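Local coordinates for protein CD1-2 antigen (Gallus gallus, PDB 3DBX) that probably binds lipid antigens in an MHC class I-like groove and presents them at the cell surface, at residues F13-T18 with S168-Y173; S115-G120 with H164-S169; C209-F214 with C267-C272; G239-L242 with T248-L251. All blocks are in the same frame, centred on the assembly; numbering follows the deposited sequence.

Contact 1: F13-T18 with S168-Y173; sequences FQLFYT and SSFPNY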
loop_
_atom_site.group_PDB
_atom_site.type_symbol
_atom_site.label_atom_id
_atom_site.label_comp_id
_atom_site.label_asym_id
_atom_site.label_seq_id
_atom_site.Cartn_x
_atom_site.Cartn_y
_atom_site.Cartn_z
ATOM N N PHE A 13 -8.185 -8.466 -8.352
ATOM C CA PHE A 13 -8.345 -7.125 -8.902
ATOM C C PHE A 13 -8.964 -6.192 -7.860
ATOM O O PHE A 13 -9.991 -6.517 -7.287
ATOM C CB PHE A 13 -9.256 -7.195 -10.124
ATOM C CG PHE A 13 -9.396 -5.900 -10.839
ATOM C CD1 PHE A 13 -8.299 -5.335 -11.507
ATOM C CD2 PHE A 13 -10.605 -5.231 -10.854
ATOM C CE1 PHE A 13 -8.418 -4.122 -12.186
ATOM C CE2 PHE A 13 -10.729 -4.008 -11.523
ATOM C CZ PHE A 13 -9.633 -3.467 -12.199
ATOM N N GLN A 14 -8.322 -5.049 -7.620
ATOM C CA GLN A 14 -8.773 -4.072 -6.636
ATOM C C GLN A 14 -8.764 -2.661 -7.190
ATOM O O GLN A 14 -7.912 -2.313 -7.997
ATOM C CB GLN A 14 -7.878 -4.102 -5.401
ATOM C CG GLN A 14 -7.960 -5.378 -4.592
ATOM C CD GLN A 14 -7.159 -5.264 -3.303
ATOM O OE1 GLN A 14 -7.683 -4.854 -2.275
ATOM N NE2 GLN A 14 -5.881 -5.614 -3.365
ATOM N N LEU A 15 -9.704 -1.851 -6.696
ATOM C CA LEU A 15 -9.854 -0.465 -7.049
ATOM C C LEU A 15 -9.902 0.341 -5.747
ATOM O O LEU A 15 -10.633 0.004 -4.808
ATOM C CB LEU A 15 -11.161 -0.255 -7.819
ATOM C CG LEU A 15 -11.363 -0.844 -9.209
ATOM C CD1 LEU A 15 -12.853 -0.759 -9.624
ATOM C CD2 LEU A 15 -10.506 -0.126 -10.227
ATOM N N PHE A 16 -9.131 1.415 -5.706
ATOM C CA PHE A 16 -9.065 2.318 -4.559
ATOM C C PHE A 16 -9.337 3.750 -5.058
ATOM O O PHE A 16 -8.581 4.249 -5.870
ATOM C CB PHE A 16 -7.625 2.285 -4.006
ATOM C CG PHE A 16 -7.210 0.956 -3.461
ATOM C CD1 PHE A 16 -7.343 0.681 -2.116
ATOM C CD2 PHE A 16 -6.695 -0.025 -4.293
ATOM C CE1 PHE A 16 -6.966 -0.575 -1.600
ATOM C CE2 PHE A 16 -6.322 -1.279 -3.795
ATOM C CZ PHE A 16 -6.453 -1.550 -2.460
ATOM N N TYR A 17 -10.364 4.418 -4.558
ATOM C CA TYR A 17 -10.697 5.777 -5.007
ATOM C C TYR A 17 -10.855 6.693 -3.810
ATOM O O TYR A 17 -11.477 6.299 -2.844
ATOM C CB TYR A 17 -12.015 5.792 -5.780
ATOM C CG TYR A 17 -11.876 5.409 -7.223
ATOM C CD1 TYR A 17 -11.804 6.373 -8.213
ATOM C CD2 TYR A 17 -11.776 4.078 -7.600
ATOM C CE1 TYR A 17 -11.657 6.019 -9.572
ATOM C CE2 TYR A 17 -11.623 3.711 -8.961
ATOM C CZ TYR A 17 -11.560 4.689 -9.925
ATOM O OH TYR A 17 -11.427 4.331 -11.261
ATOM N N THR A 18 -10.306 7.904 -3.915
ATOM C CA THR A 18 -10.412 8.962 -2.889
ATOM C C THR A 18 -10.987 10.217 -3.552
ATOM O O THR A 18 -10.478 10.704 -4.585
ATOM C CB THR A 18 -9.060 9.280 -2.269
ATOM O OG1 THR A 18 -8.527 8.090 -1.675
ATOM C CG2 THR A 18 -9.162 10.361 -1.209
ATOM N N SER A 168 -19.321 -10.813 -14.535
ATOM C CA SER A 168 -18.964 -10.920 -15.937
ATOM C C SER A 168 -17.794 -10.030 -16.296
ATOM O O SER A 168 -16.783 -10.515 -16.799
ATOM C CB SER A 168 -20.171 -10.590 -16.818
ATOM O OG SER A 168 -19.770 -10.362 -18.158
ATOM N N SER A 169 -17.928 -8.736 -16.019
ATOM C CA SER A 169 -16.990 -7.746 -16.524
ATOM C C SER A 169 -15.605 -7.885 -15.911
ATOM O O SER A 169 -14.617 -8.029 -16.643
ATOM C CB SER A 169 -17.551 -6.330 -16.356
ATOM O OG SER A 169 -18.709 -6.162 -17.177
ATOM N N PHE A 170 -15.533 -7.877 -14.579
ATOM C CA PHE A 170 -14.236 -7.958 -13.891
ATOM C C PHE A 170 -13.528 -9.322 -14.026
ATOM O O PHE A 170 -12.316 -9.334 -14.241
ATOM C CB PHE A 170 -14.317 -7.516 -12.415
ATOM C CG PHE A 170 -14.616 -6.055 -12.217
ATOM C CD1 PHE A 170 -14.633 -5.161 -13.290
ATOM C CD2 PHE A 170 -14.852 -5.567 -10.935
ATOM C CE1 PHE A 170 -14.898 -3.795 -13.100
ATOM C CE2 PHE A 170 -15.117 -4.198 -10.717
ATOM C CZ PHE A 170 -15.131 -3.307 -11.806
ATOM N N PRO A 171 -14.261 -10.465 -13.877
ATOM C CA PRO A 171 -13.684 -11.791 -14.149
ATOM C C PRO A 171 -13.047 -12.001 -15.537
ATOM O O PRO A 171 -11.936 -12.546 -15.610
ATOM C CB PRO A 171 -14.876 -12.740 -13.947
ATOM C CG PRO A 171 -15.707 -12.056 -12.973
ATOM C CD PRO A 171 -15.628 -10.601 -13.347
ATOM N N ASN A 172 -13.742 -11.627 -16.616
ATOM C CA ASN A 172 -13.155 -11.627 -17.966
ATOM C C ASN A 172 -11.879 -10.771 -18.090
ATOM O O ASN A 172 -10.919 -11.176 -18.742
ATOM C CB ASN A 172 -14.184 -11.195 -19.019
ATOM C CG ASN A 172 -15.128 -12.326 -19.419
ATOM O OD1 ASN A 172 -15.723 -12.992 -18.563
ATOM N ND2 ASN A 172 -15.269 -12.551 -20.729
ATOM N N TYR A 173 -11.889 -9.602 -17.452
ATOM C CA TYR A 173 -10.763 -8.665 -17.444
ATOM C C TYR A 173 -9.510 -9.241 -16.760
ATOM O O TYR A 173 -8.410 -9.185 -17.321
ATOM C CB TYR A 173 -11.212 -7.361 -16.771
ATOM C CG TYR A 173 -10.275 -6.177 -16.878
ATOM C CD1 TYR A 173 -9.619 -5.855 -18.070
ATOM C CD2 TYR A 173 -10.089 -5.346 -15.790
ATOM C CE1 TYR A 173 -8.760 -4.724 -18.145
ATOM C CE2 TYR A 173 -9.256 -4.240 -15.858
ATOM C CZ TYR A 173 -8.598 -3.933 -17.032
ATOM O OH TYR A 173 -7.779 -2.812 -17.041
#
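Phe13 of the strand meets two rings of the helix, Phe170 and Tyr173. Its CB points toward the helix. The first torsion sets CG anti to the backbone N (chi1 -175°), and this carries the ring across the gap. On one rim, CD2 lies 4.3 Å from Phe170 CD2. Next along that rim, Phe13 CE2 sits over the centre of the Phe170 ring, 4.2 Å above its plane. The pair is edge-to-face, with planes at 64°. At the tip, Phe13 CZ comes 3.8 Å from Tyr173 CE2, and Phe13 CE1 is equally near that atom. Here Phe13 offers its face and Tyr173 its edge, in an offset T-shaped pair with planes at 81°. One ring thus gives an edge to the first partner and a face to the second. Leu15 extends the apolar surface, its CD1 4.1 Å from Phe170 CZ. All four residues are buried. The side chain of Leu15 is also about 4 Å from a bound palmitic acid. The result is an aromatic cluster between a floor strand and a wall helix, as in the antigen-binding groove of the MHC class I and CD1 fold.

Contact 2: S115-G120 with H164-S169; sequences SFVNIG and HIFSSS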
loop_
_atom_site.group_PDB
_atom_site.type_symbol
_atom_site.label_atom_id
_atom_site.label_comp_id
_atom_site.label_asym_id
_atom_site.label_seq_id
_atom_site.Cartn_x
_atom_site.Cartn_y
_atom_site.Cartn_z
ATOM N N SER A 115 -16.142 -10.940 -4.057
ATOM C CA SER A 115 -16.336 -9.579 -4.560
ATOM C C SER A 115 -16.861 -8.688 -3.447
ATOM O O SER A 115 -17.642 -9.135 -2.618
ATOM C CB SER A 115 -17.314 -9.570 -5.737
ATOM O OG SER A 115 -16.735 -10.124 -6.920
ATOM N N PHE A 116 -16.430 -7.430 -3.421
ATOM C CA PHE A 116 -16.871 -6.491 -2.385
ATOM C C PHE A 116 -16.850 -5.037 -2.852
ATOM O O PHE A 116 -16.079 -4.676 -3.746
ATOM C CB PHE A 116 -16.044 -6.656 -1.097
ATOM C CG PHE A 116 -14.569 -6.337 -1.261
ATOM C CD1 PHE A 116 -13.649 -7.348 -1.508
ATOM C CD2 PHE A 116 -14.103 -5.016 -1.147
ATOM C CE1 PHE A 116 -12.297 -7.054 -1.641
ATOM C CE2 PHE A 116 -12.771 -4.726 -1.293
ATOM C CZ PHE A 116 -11.863 -5.755 -1.549
ATOM N N VAL A 117 -17.713 -4.221 -2.255
ATOM C CA VAL A 117 -17.656 -2.767 -2.396
ATOM C C VAL A 117 -17.811 -2.117 -1.029
ATOM O O VAL A 117 -18.846 -2.287 -0.361
ATOM C CB VAL A 117 -18.740 -2.177 -3.299
ATOM C CG1 VAL A 117 -18.507 -0.665 -3.436
ATOM C CG2 VAL A 117 -18.740 -2.830 -4.663
ATOM N N ASN A 118 -16.785 -1.361 -0.632
ATOM C CA ASN A 118 -16.793 -0.621 0.628
ATOM C C ASN A 118 -16.649 0.889 0.443
ATOM O O ASN A 118 -15.755 1.341 -0.258
ATOM C CB ASN A 118 -15.639 -1.115 1.503
ATOM C CG ASN A 118 -15.794 -2.555 1.921
ATOM O OD1 ASN A 118 -16.894 -3.071 2.002
ATOM N ND2 ASN A 118 -14.692 -3.210 2.182
ATOM N N ILE A 119 -17.509 1.663 1.103
ATOM C CA ILE A 119 -17.389 3.130 1.124
ATOM C C ILE A 119 -17.046 3.637 2.530
ATOM O O ILE A 119 -17.663 3.224 3.497
ATOM C CB ILE A 119 -18.689 3.838 0.599
ATOM C CG1 ILE A 119 -19.073 3.288 -0.789
ATOM C CG2 ILE A 119 -18.483 5.323 0.515
ATOM C CD1 ILE A 119 -20.369 3.849 -1.395
ATOM N N GLY A 120 -16.065 4.535 2.625
ATOM C CA GLY A 120 -15.756 5.232 3.866
ATOM C C GLY A 120 -15.925 6.743 3.773
ATOM O O GLY A 120 -15.886 7.332 2.677
ATOM N N HIS A 164 -23.697 -7.584 -12.652
ATOM C CA HIS A 164 -23.036 -7.841 -13.933
ATOM C C HIS A 164 -21.532 -7.569 -13.892
ATOM O O HIS A 164 -20.738 -8.342 -14.438
ATOM C CB HIS A 164 -23.652 -7.001 -15.044
ATOM C CG HIS A 164 -23.048 -7.272 -16.386
ATOM N ND1 HIS A 164 -22.131 -6.422 -16.974
ATOM C CD2 HIS A 164 -23.197 -8.322 -17.235
ATOM C CE1 HIS A 164 -21.761 -6.923 -18.140
ATOM N NE2 HIS A 164 -22.389 -8.078 -18.319
ATOM N N ILE A 165 -21.163 -6.463 -13.248
ATOM C CA ILE A 165 -19.777 -6.031 -13.136
ATOM C C ILE A 165 -18.921 -7.127 -12.512
ATOM O O ILE A 165 -17.896 -7.515 -13.072
ATOM C CB ILE A 165 -19.688 -4.741 -12.301
ATOM C CG1 ILE A 165 -20.040 -3.508 -13.142
ATOM C CG2 ILE A 165 -18.329 -4.561 -11.722
ATOM C CD1 ILE A 165 -19.703 -2.177 -12.399
ATOM N N PHE A 166 -19.367 -7.635 -11.367
ATOM C CA PHE A 166 -18.599 -8.600 -10.583
ATOM C C PHE A 166 -18.707 -10.034 -11.081
ATOM O O PHE A 166 -17.841 -10.853 -10.778
ATOM C CB PHE A 166 -18.983 -8.529 -9.097
ATOM C CG PHE A 166 -18.584 -7.245 -8.435
ATOM C CD1 PHE A 166 -17.241 -6.897 -8.311
ATOM C CD2 PHE A 166 -19.549 -6.384 -7.935
ATOM C CE1 PHE A 166 -16.864 -5.709 -7.716
ATOM C CE2 PHE A 166 -19.196 -5.196 -7.340
ATOM C CZ PHE A 166 -17.849 -4.847 -7.229
ATOM N N SER A 167 -19.766 -10.338 -11.830
ATOM C CA SER A 167 -19.986 -11.693 -12.375
ATOM C C SER A 167 -19.399 -11.895 -13.767
ATOM O O SER A 167 -19.070 -13.027 -14.156
ATOM C CB SER A 167 -21.483 -12.030 -12.445
ATOM O OG SER A 167 -22.108 -11.780 -11.209
ATOM N N SER A 168 -19.321 -10.813 -14.535
ATOM C CA SER A 168 -18.964 -10.920 -15.937
ATOM C C SER A 168 -17.794 -10.030 -16.296
ATOM O O SER A 168 -16.783 -10.515 -16.799
ATOM C CB SER A 168 -20.171 -10.590 -16.818
ATOM O OG SER A 168 -19.770 -10.362 -18.158
ATOM N N SER A 169 -17.928 -8.736 -16.019
ATOM C CA SER A 169 -16.990 -7.746 -16.524
ATOM C C SER A 169 -15.605 -7.885 -15.911
ATOM O O SER A 169 -14.617 -8.029 -16.643
ATOM C CB SER A 169 -17.551 -6.330 -16.356
ATOM O OG SER A 169 -18.709 -6.162 -17.177
#
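Val117 and Ser115 of the strand meet one helix side chain, Phe166, which carries the helix half of the contact. The apolar part is at the tip of its ring. Val117 CG2 approaches the ring edge near its plane, 3.4 Å from Phe166 CZ and 3.6 Å from Phe166 CE2. The two side chains cross at about a right angle. Val117 sets CG1 anti to its backbone N (chi1 -176°), which turns the other methyl, CG2, to the ring. Ile165 CG2 lies over one face of the same ring, 4.1 Å above its centre.

The mixed part is mainly at the ring's base. Ser115 OG lies 3.5 Å from Phe166 CB, and Ser115 CB is 3.7 Å from Phe166 CD1. Both are van der Waals contacts. The Phe116 carbonyl O comes near the tip instead, 3.9 Å from Phe166 CZ.

The polar part is backbone within the helix. A wider pi-type turn spans 165-169. His164 O accepts from both Ser168 N, at 2.9 Å, and Ser169 N, at 3.2 Å. Phe166 O is buried with no polar partner in the model. Five residues on, where a wider turn would place the donor, stands Pro171, which has no N-H. Palmitic acid touches Val117 and Ile119. The chemistry is therefore shape-fitting and largely apolar, which suits a groove that holds a fatty chain.

Contact 3: C209-F214 with C267-C272; sequences CRVTSF and CRVQHC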
loop_
_atom_site.group_PDB
_atom_site.type_symbol
_atom_site.label_atom_id
_atom_site.label_comp_id
_atom_site.label_asym_id
_atom_site.label_seq_id
_atom_site.Cartn_x
_atom_site.Cartn_y
_atom_site.Cartn_z
ATOM N N CYS A 209 18.219 -8.673 11.398
ATOM C CA CYS A 209 18.341 -9.309 10.094
ATOM C C CYS A 209 17.610 -8.372 9.106
ATOM O O CYS A 209 16.409 -8.177 9.244
ATOM C CB CYS A 209 17.612 -10.626 10.149
ATOM S SG CYS A 209 17.673 -11.564 8.620
ATOM N N ARG A 210 18.330 -7.770 8.159
ATOM C CA ARG A 210 17.705 -6.872 7.212
ATOM C C ARG A 210 17.611 -7.624 5.886
ATOM O O ARG A 210 18.625 -8.067 5.363
ATOM C CB ARG A 210 18.534 -5.599 7.074
ATOM C CG ARG A 210 17.981 -4.601 6.036
ATOM C CD ARG A 210 18.988 -3.465 5.832
ATOM N NE ARG A 210 18.659 -2.674 4.649
ATOM C CZ ARG A 210 19.370 -1.655 4.199
ATOM N NH1 ARG A 210 20.457 -1.255 4.854
ATOM N NH2 ARG A 210 18.967 -1.015 3.119
ATOM N N VAL A 211 16.392 -7.791 5.371
ATOM C CA VAL A 211 16.166 -8.597 4.156
ATOM C C VAL A 211 15.681 -7.644 3.086
ATOM O O VAL A 211 14.760 -6.895 3.339
ATOM C CB VAL A 211 15.072 -9.641 4.403
ATOM C CG1 VAL A 211 14.956 -10.560 3.174
ATOM C CG2 VAL A 211 15.438 -10.521 5.676
ATOM N N THR A 212 16.336 -7.642 1.923
ATOM C CA THR A 212 16.076 -6.621 0.905
ATOM C C THR A 212 15.845 -7.266 -0.481
ATOM O O THR A 212 16.067 -8.473 -0.655
ATOM C CB THR A 212 17.273 -5.579 0.879
ATOM O OG1 THR A 212 18.482 -6.263 0.520
ATOM C CG2 THR A 212 17.517 -4.990 2.270
ATOM N N SER A 213 15.328 -6.496 -1.430
ATOM C CA SER A 213 15.404 -6.812 -2.875
ATOM C C SER A 213 14.444 -7.831 -3.406
ATOM O O SER A 213 14.561 -8.211 -4.588
ATOM C CB SER A 213 16.834 -7.189 -3.311
ATOM O OG SER A 213 17.688 -6.065 -3.159
ATOM N N PHE A 214 13.471 -8.261 -2.595
ATOM C CA PHE A 214 12.696 -9.441 -2.986
ATOM C C PHE A 214 11.329 -9.189 -3.620
ATOM O O PHE A 214 10.636 -8.228 -3.306
ATOM C CB PHE A 214 12.541 -10.412 -1.814
ATOM C CG PHE A 214 11.843 -9.818 -0.614
ATOM C CD1 PHE A 214 12.572 -9.200 0.376
ATOM C CD2 PHE A 214 10.470 -9.955 -0.460
ATOM C CE1 PHE A 214 11.925 -8.690 1.540
ATOM C CE2 PHE A 214 9.811 -9.434 0.635
ATOM C CZ PHE A 214 10.542 -8.778 1.640
ATOM N N CYS A 267 19.696 -15.806 11.139
ATOM C CA CYS A 267 18.443 -15.435 10.483
ATOM C C CYS A 267 18.175 -16.403 9.313
ATOM O O CYS A 267 19.067 -16.616 8.508
ATOM C CB CYS A 267 18.616 -14.006 9.922
ATOM S SG CYS A 267 17.120 -13.358 9.261
ATOM N N ARG A 268 16.978 -16.988 9.241
ATOM C CA ARG A 268 16.591 -17.827 8.128
ATOM C C ARG A 268 15.412 -17.183 7.380
ATOM O O ARG A 268 14.443 -16.705 8.003
ATOM C CB ARG A 268 16.252 -19.255 8.598
ATOM C CG ARG A 268 15.881 -20.205 7.422
ATOM C CD ARG A 268 16.021 -21.667 7.731
ATOM N NE ARG A 268 14.957 -22.163 8.602
ATOM C CZ ARG A 268 15.051 -23.238 9.380
ATOM N NH1 ARG A 268 16.148 -23.991 9.405
ATOM N NH2 ARG A 268 14.031 -23.563 10.146
ATOM N N VAL A 269 15.528 -17.143 6.054
ATOM C CA VAL A 269 14.550 -16.468 5.180
ATOM C C VAL A 269 13.965 -17.480 4.223
ATOM O O VAL A 269 14.688 -18.171 3.489
ATOM C CB VAL A 269 15.169 -15.307 4.367
ATOM C CG1 VAL A 269 14.089 -14.497 3.714
ATOM C CG2 VAL A 269 15.983 -14.376 5.252
ATOM N N GLN A 270 12.648 -17.584 4.246
ATOM C CA GLN A 270 11.931 -18.492 3.361
ATOM C C GLN A 270 11.173 -17.554 2.396
ATOM O O GLN A 270 10.551 -16.565 2.816
ATOM C CB GLN A 270 11.009 -19.383 4.205
ATOM C CG GLN A 270 9.926 -20.211 3.433
ATOM C CD GLN A 270 8.939 -20.931 4.378
ATOM O OE1 GLN A 270 8.650 -20.452 5.494
ATOM N NE2 GLN A 270 8.454 -22.095 3.952
ATOM N N HIS A 271 11.329 -17.800 1.096
ATOM C CA HIS A 271 10.705 -16.997 0.050
ATOM C C HIS A 271 10.470 -17.914 -1.128
ATOM O O HIS A 271 11.284 -18.784 -1.407
ATOM C CB HIS A 271 11.605 -15.817 -0.345
ATOM C CG HIS A 271 10.919 -14.838 -1.268
ATOM N ND1 HIS A 271 11.108 -14.843 -2.630
ATOM C CD2 HIS A 271 10.004 -13.873 -1.021
ATOM C CE1 HIS A 271 10.364 -13.895 -3.181
ATOM N NE2 HIS A 271 9.696 -13.279 -2.220
ATOM N N CYS A 272 9.337 -17.758 -1.803
ATOM C CA CYS A 272 8.972 -18.684 -2.867
ATOM C C CYS A 272 9.981 -18.680 -4.044
ATOM O O CYS A 272 10.130 -19.687 -4.719
ATOM C CB CYS A 272 7.542 -18.413 -3.355
ATOM S SG CYS A 272 7.346 -16.834 -4.219
#
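This is a buried contact between the two sheets of the immunoglobulin domain, closed at one end by a disulfide. Cys209 and Cys267 are joined SG to SG at 2.0 Å, with a C-S-S-C torsion of -82°, the left-handed sense. Both sulfurs stand anti to their own backbone N, and the two meet between the sheets. Trp223 packs against Cys209 from strand 220-225. Two residues on, Val211 and Val269 reach toward each other tip to tip. Their CG2 atoms are 3.9 Å apart, and their CG1 atoms 4.1 Å.

Strand 204-214 belongs to one sheet and strand 265-270 to the other. This is the arrangement of the C1-set beta sandwich, whose canonical disulfide ties strands B and F. The two segments run nearly the same way, 15° apart.

Beyond the valines the chain turns a corner at Ser213. Ser213 and Phe214 both face Tyr249, in a G1 beta bulge, and Ser213 has a positive phi of 79°. Phe214, the second bulge residue, points toward His271. Phe214 CD2 is 3.8 Å from His271 NE2, and Phe214 CB lies over one imidazole face, offset toward the rim. The two rings meet obliquely. The imidazole is held on both nitrogens, ND1 by Ser273 OG and NE2 by the carbonyl O of Pro216, which fixes its rotation beside Phe214.

Contact 4: G239-L242 with T248-L251; sequences GTVL and TYQL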
loop_
_atom_site.group_PDB
_atom_site.type_symbol
_atom_site.label_atom_id
_atom_site.label_comp_id
_atom_site.label_asym_id
_atom_site.label_seq_id
_atom_site.Cartn_x
_atom_site.Cartn_y
_atom_site.Cartn_z
ATOM N N GLY A 239 9.450 -6.886 11.637
ATOM C CA GLY A 239 8.871 -5.634 11.188
ATOM C C GLY A 239 7.870 -5.849 10.070
ATOM O O GLY A 239 7.558 -6.986 9.672
ATOM N N THR A 240 7.372 -4.729 9.564
ATOM C CA THR A 240 6.414 -4.722 8.490
ATOM C C THR A 240 7.240 -4.659 7.213
ATOM O O THR A 240 8.389 -4.208 7.234
ATOM C CB THR A 240 5.464 -3.514 8.627
ATOM O OG1 THR A 240 4.822 -3.561 9.906
ATOM C CG2 THR A 240 4.384 -3.531 7.580
ATOM N N VAL A 241 6.672 -5.163 6.129
ATOM C CA VAL A 241 7.338 -5.165 4.844
ATOM C C VAL A 241 7.238 -3.748 4.270
ATOM O O VAL A 241 6.203 -3.098 4.419
ATOM C CB VAL A 241 6.691 -6.206 3.912
ATOM C CG1 VAL A 241 7.341 -6.197 2.583
ATOM C CG2 VAL A 241 6.836 -7.635 4.516
ATOM N N LEU A 242 8.316 -3.258 3.650
ATOM C CA LEU A 242 8.373 -1.870 3.154
ATOM C C LEU A 242 8.601 -1.918 1.671
ATOM O O LEU A 242 9.341 -2.777 1.223
ATOM C CB LEU A 242 9.553 -1.116 3.791
ATOM C CG LEU A 242 9.742 -1.049 5.312
ATOM C CD1 LEU A 242 11.201 -0.771 5.633
ATOM C CD2 LEU A 242 8.853 -0.030 5.951
ATOM N N THR A 248 10.070 -3.956 -5.540
ATOM C CA THR A 248 10.625 -5.011 -4.689
ATOM C C THR A 248 10.322 -4.606 -3.221
ATOM O O THR A 248 9.788 -3.534 -2.971
ATOM C CB THR A 248 12.116 -5.215 -4.857
ATOM O OG1 THR A 248 12.780 -3.997 -4.576
ATOM C CG2 THR A 248 12.508 -5.710 -6.276
ATOM N N TYR A 249 10.647 -5.452 -2.253
ATOM C CA TYR A 249 10.279 -5.165 -0.861
ATOM C C TYR A 249 11.477 -5.376 0.068
ATOM O O TYR A 249 12.460 -5.947 -0.340
ATOM C CB TYR A 249 9.107 -6.062 -0.424
ATOM C CG TYR A 249 7.815 -5.788 -1.184
ATOM C CD1 TYR A 249 6.931 -4.795 -0.753
ATOM C CD2 TYR A 249 7.501 -6.510 -2.340
ATOM C CE1 TYR A 249 5.761 -4.545 -1.434
ATOM C CE2 TYR A 249 6.318 -6.255 -3.051
ATOM C CZ TYR A 249 5.468 -5.268 -2.591
ATOM O OH TYR A 249 4.294 -4.993 -3.230
ATOM N N GLN A 250 11.359 -4.903 1.317
ATOM C CA GLN A 250 12.389 -4.973 2.329
ATOM C C GLN A 250 11.702 -5.205 3.695
ATOM O O GLN A 250 10.620 -4.728 3.915
ATOM C CB GLN A 250 12.989 -3.582 2.466
ATOM C CG GLN A 250 14.344 -3.506 1.984
ATOM C CD GLN A 250 14.938 -2.153 2.181
ATOM O OE1 GLN A 250 14.927 -1.310 1.273
ATOM N NE2 GLN A 250 15.505 -1.943 3.347
ATOM N N LEU A 251 12.377 -5.859 4.622
ATOM C CA LEU A 251 11.800 -6.194 5.936
ATOM C C LEU A 251 13.008 -6.236 6.866
ATOM O O LEU A 251 14.121 -6.583 6.428
ATOM C CB LEU A 251 11.178 -7.628 5.873
ATOM C CG LEU A 251 10.412 -8.236 7.042
ATOM C CD1 LEU A 251 9.609 -9.399 6.487
ATOM C CD2 LEU A 251 11.370 -8.782 8.050
#
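Gly239 meets Leu251 through its carbonyl, with Gly239 O 4.1 Å from Leu251 CG. Thr240 points its side chain away from the partner strand and takes part only lightly, through its backbone.

Val241 does more. Its CG1 stands anti to the backbone N (chi1 179°) and packs on Tyr249, 3.5 Å from Tyr249 CB and close to CD1 of the ring. The two side chains meet at about a right angle. The other methyl, CG2, lies 3.8 Å from Leu251 CD1. Val241 thus rests between Tyr249 and Leu251. Its CA also makes a CA-H...O contact of 3.4 Å with Gln250 O.

Leu242 forms the true beta bridge. It is an antiparallel hydrogen-bonded pair with Gln250. Leu242 N donates to Gln250 O at 2.7 Å, with an N-H...O angle of 158°. Gln250 N donates back to Leu242 O at 2.9 Å, with a more bent angle of 142°. Leu242 O also receives a CA-H...O contact from Tyr249 CA, 3.3 Å away. The two bridge side chains leave on the same face of the sheet, with Leu242 CB 4.4 Å from Gln250 CB.

The two segments make up the closing end of the hairpin of strands 236-243 and 249-257. Strand 236-243 is the outer strand of its four-stranded sheet within this chain. On its other side, strand 249-257 pairs with strand 204-214, where Tyr249 packs on Phe214. Tyr249 OH is hydrogen-bonded to Asp37 OD2, and this ties the start of strand 249-257 to the MHC-like part of the chain.

How the contacts relate
Contacts 1 and 2 belong to the groove domain, and contacts 3 and 4 to the immunoglobulin domain. Contacts 1 and 2 share Ser168 and Ser169, and both set helix 156-180 on the same sheet. Phe170 N probably bonds to Ile165 O between them. Contact 1 is buried and aromatic; contact 2 is partly buried and mixes a ring with small side chains. Contact 3 is core, covalent and between sheets. Contact 4 is partly exposed, within one sheet, and held by backbone bonds. It nests inside the loop that contact 3 closes, and neighbouring strands 204-214 and 249-257 join the two. The centres of contacts 2 and 3 are about 35 Å apart.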